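Local coordinates for protein cyclopenase asqI (Emericella nidulans, PDB 5YY3) that converts 4'-methoxycyclopenin into 4'-methoxyviridicatin in aspoquinolone biosynthesis, acting as a zinc-dependent cyclopenase of the tyrosinase family, at residues E78-M83 and L355-L360; P71-S76 and P276-T281; K84-M89 and R118-I123. One frame throughout, in Å; residues are numbered along the deposited sequence.

Interaction 1 (E78-M83 and L355-L360)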
# COMPACT_ATOMS: atom_id res chain seq x y z
N GLU A 78 23.07 27.70 25.65
CA GLU A 78 23.35 29.03 26.18
C GLU A 78 22.10 29.65 26.82
O GLU A 78 22.15 30.21 27.92
CB GLU A 78 23.88 29.95 25.08
CG GLU A 78 25.30 29.62 24.66
CD GLU A 78 25.40 28.39 23.77
OE1 GLU A 78 24.36 27.92 23.26
OE2 GLU A 78 26.53 27.90 23.56
N HIS A 79 20.97 29.54 26.12
CA HIS A 79 19.73 30.09 26.63
C HIS A 79 19.22 29.29 27.83
O HIS A 79 18.54 29.84 28.70
CB HIS A 79 18.66 30.11 25.54
CG HIS A 79 18.90 31.14 24.49
ND1 HIS A 79 18.04 32.20 24.28
CD2 HIS A 79 19.89 31.27 23.56
CE1 HIS A 79 18.49 32.94 23.28
NE2 HIS A 79 19.61 32.40 22.83
N LEU A 80 19.52 28.00 27.88
CA LEU A 80 19.06 27.17 29.00
C LEU A 80 19.81 27.55 30.26
O LEU A 80 19.25 27.56 31.36
CB LEU A 80 19.22 25.67 28.70
CG LEU A 80 18.27 25.15 27.60
CD1 LEU A 80 18.74 23.82 27.02
CD2 LEU A 80 16.84 25.02 28.13
N GLU A 81 21.08 27.90 30.10
CA GLU A 81 21.90 28.39 31.20
C GLU A 81 21.25 29.61 31.84
O GLU A 81 21.15 29.71 33.07
CB GLU A 81 23.31 28.74 30.71
CG GLU A 81 24.42 28.17 31.57
CD GLU A 81 25.81 28.51 31.03
OE1 GLU A 81 26.56 29.25 31.72
OE2 GLU A 81 26.15 28.03 29.93
N THR A 82 20.78 30.52 31.00
CA THR A 82 20.15 31.76 31.44
C THR A 82 18.83 31.46 32.14
O THR A 82 18.54 31.98 33.22
CB THR A 82 19.90 32.72 30.27
OG1 THR A 82 21.14 33.05 29.65
CG2 THR A 82 19.23 33.98 30.76
N MET A 83 18.04 30.61 31.50
CA MET A 83 16.77 30.17 32.04
C MET A 83 16.97 29.58 33.43
O MET A 83 16.22 29.90 34.35
CB MET A 83 16.12 29.16 31.10
CG MET A 83 14.74 28.72 31.52
SD MET A 83 14.80 27.30 32.60
CE MET A 83 15.69 26.15 31.56
N LEU A 355 26.94 17.02 23.84
CA LEU A 355 26.41 16.46 22.59
C LEU A 355 24.88 16.38 22.50
O LEU A 355 24.31 16.67 21.45
CB LEU A 355 27.00 15.06 22.36
CG LEU A 355 26.66 14.38 21.05
CD1 LEU A 355 26.98 15.30 19.88
CD2 LEU A 355 27.45 13.10 20.93
N HIS A 356 24.22 15.96 23.58
CA HIS A 356 22.77 15.77 23.55
C HIS A 356 22.06 17.09 23.28
O HIS A 356 21.24 17.19 22.37
CB HIS A 356 22.25 15.17 24.86
CG HIS A 356 20.75 15.25 25.00
ND1 HIS A 356 19.89 14.68 24.09
CD2 HIS A 356 19.97 15.86 25.92
CE1 HIS A 356 18.64 14.92 24.45
NE2 HIS A 356 18.67 15.63 25.57
N ASN A 357 22.39 18.11 24.07
CA ASN A 357 21.65 19.37 23.98
C ASN A 357 22.04 20.21 22.75
O ASN A 357 21.20 20.90 22.18
CB ASN A 357 21.83 20.17 25.27
CG ASN A 357 21.23 19.45 26.48
OD1 ASN A 357 20.02 19.54 26.74
ND2 ASN A 357 22.06 18.74 27.22
N TYR A 358 23.29 20.14 22.31
CA TYR A 358 23.62 20.83 21.06
C TYR A 358 23.02 20.06 19.89
O TYR A 358 22.64 20.66 18.87
CB TYR A 358 25.13 20.99 20.89
CG TYR A 358 25.68 22.19 21.61
CD1 TYR A 358 25.22 23.46 21.31
CD2 TYR A 358 26.68 22.06 22.58
CE1 TYR A 358 25.73 24.58 21.96
CE2 TYR A 358 27.19 23.17 23.23
CZ TYR A 358 26.71 24.43 22.91
OH TYR A 358 27.20 25.53 23.56
N GLY A 359 22.93 18.75 20.04
CA GLY A 359 22.27 17.93 19.03
C GLY A 359 20.82 18.32 18.80
O GLY A 359 20.39 18.48 17.65
N LEU A 360 20.07 18.46 19.89
CA LEU A 360 18.68 18.90 19.81
C LEU A 360 18.61 20.27 19.17
O LEU A 360 17.71 20.56 18.37
CB LEU A 360 18.02 18.93 21.20
CG LEU A 360 17.83 17.57 21.88
CD1 LEU A 360 17.08 17.72 23.19
CD2 LEU A 360 17.12 16.61 20.95
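Glu78 and Tyr358 stand in the opening turns of two helices, 77-92 and 355-367, whose backbones stay well apart here. Their CA atoms are 9.7 Å from each other. The CA atoms of Leu80 and Asn357 are separated by a similar 9.6 Å, so side chains alone span the gap.

The main bridge is one hydrogen bond. Tyr358 OH donates to Glu78 OE2 at 2.5 Å, a very short distance. Neither side chain starts out directly at the other helix. The Glu78 chain bends at chi2 (76°), and this turn brings its carboxylate to the tyrosine. OE2 lies in the plane of the Tyr358 ring, at its hydroxyl edge. The carboxylate and the ring are not coplanar, being turned 46° apart. Glu78 OE1 is 3.8 Å from Tyr358 CE1, and its weak hydrogen bond is to the Ser76 hydroxyl.

The second contact is slight. Leu80 CD1 comes within 4.5 Å of Asn357 OD1. The amide nitrogen of Asn357 is engaged by Asp332 and Asn354. The Tyr358 ring packs against Trp294, Leu291, Ile286 and Pro77.

The Asn357 side chain is about 7 Å from that of the zinc ligand His190, so the contact lies near the metal site without belonging to it. The Tyr358-Glu78 bond ties together the beginnings of the two helices. Its exact length is doubtful at this resolution. The phenol is the donor and the carboxylate the acceptor, an arrangement that would probably favour the ionised form of Glu78.

Interaction 2 (P71-S76 and P276-T281)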
# COMPACT_ATOMS: atom_id res chain seq x y z
N PRO A 71 14.54 37.63 22.27
CA PRO A 71 14.23 36.28 21.77
C PRO A 71 14.85 35.17 22.62
O PRO A 71 15.93 35.32 23.20
CB PRO A 71 14.81 36.29 20.36
CG PRO A 71 15.91 37.31 20.42
CD PRO A 71 15.39 38.38 21.33
N TYR A 72 14.12 34.05 22.70
CA TYR A 72 14.51 32.92 23.54
C TYR A 72 14.52 31.63 22.73
O TYR A 72 13.65 31.41 21.88
CB TYR A 72 13.54 32.80 24.74
CG TYR A 72 13.76 31.58 25.63
CD1 TYR A 72 14.88 31.48 26.44
CD2 TYR A 72 12.82 30.55 25.67
CE1 TYR A 72 15.06 30.38 27.26
CE2 TYR A 72 12.99 29.46 26.48
CZ TYR A 72 14.11 29.37 27.28
OH TYR A 72 14.28 28.27 28.08
N ASN A 73 15.52 30.78 22.98
CA ASN A 73 15.61 29.48 22.34
C ASN A 73 15.67 28.37 23.39
O ASN A 73 16.76 28.03 23.88
CB ASN A 73 16.83 29.42 21.41
CG ASN A 73 16.96 28.10 20.65
OD1 ASN A 73 16.29 27.11 20.95
ND2 ASN A 73 17.85 28.09 19.67
N GLY A 74 14.51 27.80 23.71
CA GLY A 74 14.42 26.76 24.72
C GLY A 74 15.18 25.47 24.40
O GLY A 74 15.17 24.54 25.21
N LEU A 75 15.82 25.41 23.24
CA LEU A 75 16.63 24.27 22.85
C LEU A 75 18.10 24.66 22.69
O LEU A 75 18.93 23.85 22.25
CB LEU A 75 16.13 23.66 21.53
CG LEU A 75 14.87 22.79 21.59
CD1 LEU A 75 14.56 22.18 20.24
CD2 LEU A 75 15.03 21.70 22.64
N SER A 76 18.44 25.89 23.04
CA SER A 76 19.84 26.33 23.03
C SER A 76 20.50 26.23 24.42
O SER A 76 20.00 26.78 25.40
CB SER A 76 19.94 27.77 22.51
OG SER A 76 21.20 28.32 22.83
N PRO A 276 21.96 30.30 8.03
CA PRO A 276 22.30 31.68 7.65
C PRO A 276 21.21 32.65 8.07
O PRO A 276 21.47 33.77 8.47
CB PRO A 276 22.39 31.63 6.12
CG PRO A 276 22.41 30.21 5.75
CD PRO A 276 21.81 29.41 6.86
N ASP A 277 19.97 32.17 7.98
CA ASP A 277 18.79 32.98 8.25
C ASP A 277 18.34 32.91 9.70
O ASP A 277 17.28 33.42 10.03
CB ASP A 277 17.67 32.53 7.35
CG ASP A 277 17.99 32.75 5.90
OD1 ASP A 277 19.08 33.32 5.62
OD2 ASP A 277 17.21 32.31 5.04
N MET A 278 19.14 32.26 10.54
CA MET A 278 18.84 32.19 11.96
C MET A 278 19.78 33.12 12.72
O MET A 278 21.00 32.96 12.67
CB MET A 278 18.98 30.75 12.47
CG MET A 278 18.38 30.52 13.84
SD MET A 278 18.68 28.84 14.39
CE MET A 278 17.65 28.79 15.86
N PRO A 279 19.21 34.13 13.39
CA PRO A 279 20.00 35.13 14.10
C PRO A 279 20.90 34.50 15.16
O PRO A 279 20.52 33.53 15.82
CB PRO A 279 18.95 36.04 14.75
CG PRO A 279 17.68 35.28 14.69
CD PRO A 279 17.77 34.40 13.48
N ASP A 280 22.09 35.06 15.31
CA ASP A 280 23.07 34.61 16.27
C ASP A 280 22.55 34.75 17.72
O ASP A 280 23.03 34.08 18.64
CB ASP A 280 24.37 35.41 16.07
CG ASP A 280 25.45 34.99 17.02
OD1 ASP A 280 25.92 33.83 16.91
OD2 ASP A 280 25.82 35.80 17.90
N THR A 281 21.53 35.60 17.91
CA THR A 281 20.91 35.78 19.22
C THR A 281 20.08 34.57 19.67
O THR A 281 19.73 34.46 20.85
CB THR A 281 19.99 37.02 19.24
OG1 THR A 281 18.92 36.87 18.30
CG2 THR A 281 20.79 38.28 18.92
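Pro71 and Thr281 lie where two irregular segments come together, their CA atoms 7.2 Å apart, and no hydrogen bond joins 71-76 to 276-281.

At this end the Pro71 ring presents its CG corner to the Thr281 hydroxyl. CG and Thr281 OG1 are 3.7 Å apart, an ordinary van der Waals contact. The Thr281 hydroxyl sits between its own backbone N and carbonyl carbon (chi1 62°), which turns it to the proline.

The second meeting is between Met278 and Asn73. Met278 is stretched out along its length, so its terminal methyl reaches across the gap. CE stops 3.9 Å from Asn73 ND2, and the two side chains cross at about a right angle. The methyl offers ND2 only packing. The hydrogen bond of that nitrogen goes to the carbonyl O of Leu282, just beyond Thr281, and this bond is a polar tie between the two loops.

The other end of the amide shapes its own loop. Asn73 OD1 accepts from Leu75 N at 2.9 Å, forming an Asx turn, with the donor tilted 34° from the carbonyl plane. A type I beta turn overlaps it, from Asn73 to Ser76, closed by Ser76 N to Asn73 O at 2.8 Å. The amide is thus gripped at both its oxygen and its nitrogen.

Ser76, the N-cap, leads straight into helix 77-92. The 276-281 loop lies between helices 210-231 and 288-304. Met278 also rests on Glu365 of helix 355-367 and on Ile382, while Pro276 packs on Gly619 of a second subunit.

Interaction 3 (K84-M89 and R118-I123)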
# COMPACT_ATOMS: atom_id res chain seq x y z
N LYS A 84 17.98 28.72 33.58
CA LYS A 84 18.23 28.06 34.86
C LYS A 84 18.61 29.05 35.96
O LYS A 84 18.17 28.91 37.10
CB LYS A 84 19.33 27.00 34.73
CG LYS A 84 18.81 25.60 34.41
CD LYS A 84 19.95 24.62 34.18
CE LYS A 84 19.47 23.36 33.46
NZ LYS A 84 20.54 22.76 32.60
N ALA A 85 19.43 30.05 35.61
CA ALA A 85 19.81 31.07 36.58
C ALA A 85 18.59 31.87 37.00
O ALA A 85 18.47 32.28 38.16
CB ALA A 85 20.87 31.96 36.00
N VAL A 86 17.67 32.09 36.07
CA VAL A 86 16.45 32.81 36.37
C VAL A 86 15.56 31.97 37.28
O VAL A 86 14.91 32.49 38.19
CB VAL A 86 15.69 33.17 35.09
CG1 VAL A 86 14.30 33.69 35.42
CG2 VAL A 86 16.49 34.20 34.32
N SER A 87 15.56 30.67 37.03
CA SER A 87 14.86 29.74 37.89
C SER A 87 15.43 29.82 39.31
O SER A 87 14.66 29.85 40.28
CB SER A 87 14.96 28.32 37.35
OG SER A 87 14.31 27.42 38.21
N LEU A 88 16.75 29.87 39.42
CA LEU A 88 17.43 29.97 40.73
C LEU A 88 17.15 31.32 41.41
O LEU A 88 16.98 31.42 42.63
CB LEU A 88 18.94 29.79 40.58
CG LEU A 88 19.46 28.37 40.35
CD1 LEU A 88 20.91 28.43 39.92
CD2 LEU A 88 19.30 27.53 41.61
N MET A 89 17.12 32.35 40.58
CA MET A 89 16.69 33.68 40.96
C MET A 89 15.36 33.60 41.71
O MET A 89 15.25 34.12 42.82
CB MET A 89 16.58 34.55 39.70
CG MET A 89 16.71 36.03 39.84
SD MET A 89 17.42 36.65 38.28
CE MET A 89 18.89 35.63 38.25
N ARG A 118 8.27 30.56 31.59
CA ARG A 118 7.52 29.31 31.75
C ARG A 118 8.42 28.16 32.13
O ARG A 118 8.10 27.39 33.03
CB ARG A 118 6.74 28.96 30.48
CG ARG A 118 5.34 29.47 30.52
CD ARG A 118 4.58 29.16 29.26
NE ARG A 118 4.16 30.40 28.63
CZ ARG A 118 4.73 30.86 27.54
NH1 ARG A 118 5.70 30.16 26.98
NH2 ARG A 118 4.33 32.00 27.01
N ASP A 119 9.56 28.06 31.46
CA ASP A 119 10.55 27.04 31.77
C ASP A 119 11.12 27.25 33.18
O ASP A 119 11.27 26.29 33.94
CB ASP A 119 11.68 27.05 30.74
CG ASP A 119 11.36 26.21 29.52
OD1 ASP A 119 10.51 25.30 29.65
OD2 ASP A 119 11.97 26.44 28.45
N ALA A 120 11.41 28.50 33.51
CA ALA A 120 12.02 28.82 34.80
C ALA A 120 11.04 28.55 35.94
O ALA A 120 11.39 27.95 36.96
CB ALA A 120 12.49 30.29 34.82
N LEU A 121 9.80 28.98 35.74
CA LEU A 121 8.77 28.83 36.75
C LEU A 121 8.41 27.37 36.94
O LEU A 121 8.11 26.94 38.06
CB LEU A 121 7.53 29.63 36.36
CG LEU A 121 6.45 29.66 37.42
CD1 LEU A 121 7.06 30.06 38.75
CD2 LEU A 121 5.34 30.60 37.01
N GLY A 122 8.43 26.63 35.83
CA GLY A 122 8.10 25.22 35.84
C GLY A 122 9.03 24.45 36.74
O GLY A 122 8.59 23.73 37.63
N ILE A 123 10.33 24.62 36.50
CA ILE A 123 11.39 24.04 37.33
C ILE A 123 11.25 24.50 38.77
O ILE A 123 11.33 23.70 39.71
CB ILE A 123 12.78 24.43 36.81
CG1 ILE A 123 12.99 23.87 35.41
CG2 ILE A 123 13.88 23.96 37.76
CD1 ILE A 123 14.24 24.36 34.74
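Ser87 points its hydroxyl directly opposite its backbone N (chi1 178°), and this places OG over the turn of the neighbouring helix that holds Ala120 and Ile123. Val86 sets its CG1 branch in the same way, toward the Ala120 methyl. In Ile123 the CG2 branch takes that position and faces the serine.

Ser87 OG donates to the backbone oxygen of Ala120 at 3.2 Å. The donor lies in the carbonyl plane on a lone pair, with a C=O...donor angle of 131°. The buried hydroxyl is thereby given a polar partner. The same oxygen also meets carbon, at about a right angle to the bond: Ile123 CG2 is 3.5 Å from Ser87 OG. The Ala120 methyl packs on the serine backbone, CB lying 3.8 Å from Ser87 N. Val86 CG1 completes the contact 3.9 Å from Ala120 CB.

Small side chains at the crossing let the backbones come very close. The CA atoms of Ser87 and Ala120 are only 4.3 Å apart, and the axes of 84-89 and 118-123 pass at 8.2 Å, crossing at -50°.

This is a close helix-helix crossing built on small residues, with a serine-to-carbonyl bond at its centre. It joins helices 77-92 and 114-127 in the helical part of this hemocyanin-like fold. The side chain of Ile123 is about 7 Å from that of the zinc ligand His190, so this end of the crossing lies near the metal site.

In the fold
Helix 77-92 connects all three. Interaction 1 uses its first turns, interaction 3 its middle, and interaction 2 the loop that leads into it. Interaction 3 is the buried one, a close backbone approach with a serine hydroxyl bound to a carbonyl. Interaction 1 is partly buried and spans a wider gap by a charged side chain and a phenol. Interaction 2 is farthest from the chain centre and has only van der Waals contacts between its segments. Residues of the segments also link the contacts to one another. His79 makes a weak hydrogen bond to the Thr281 carbonyl, Met83 packs on Asp119, Ala120 and Ile123, and the Tyr72 hydroxyl is hydrogen-bonded to Asp119.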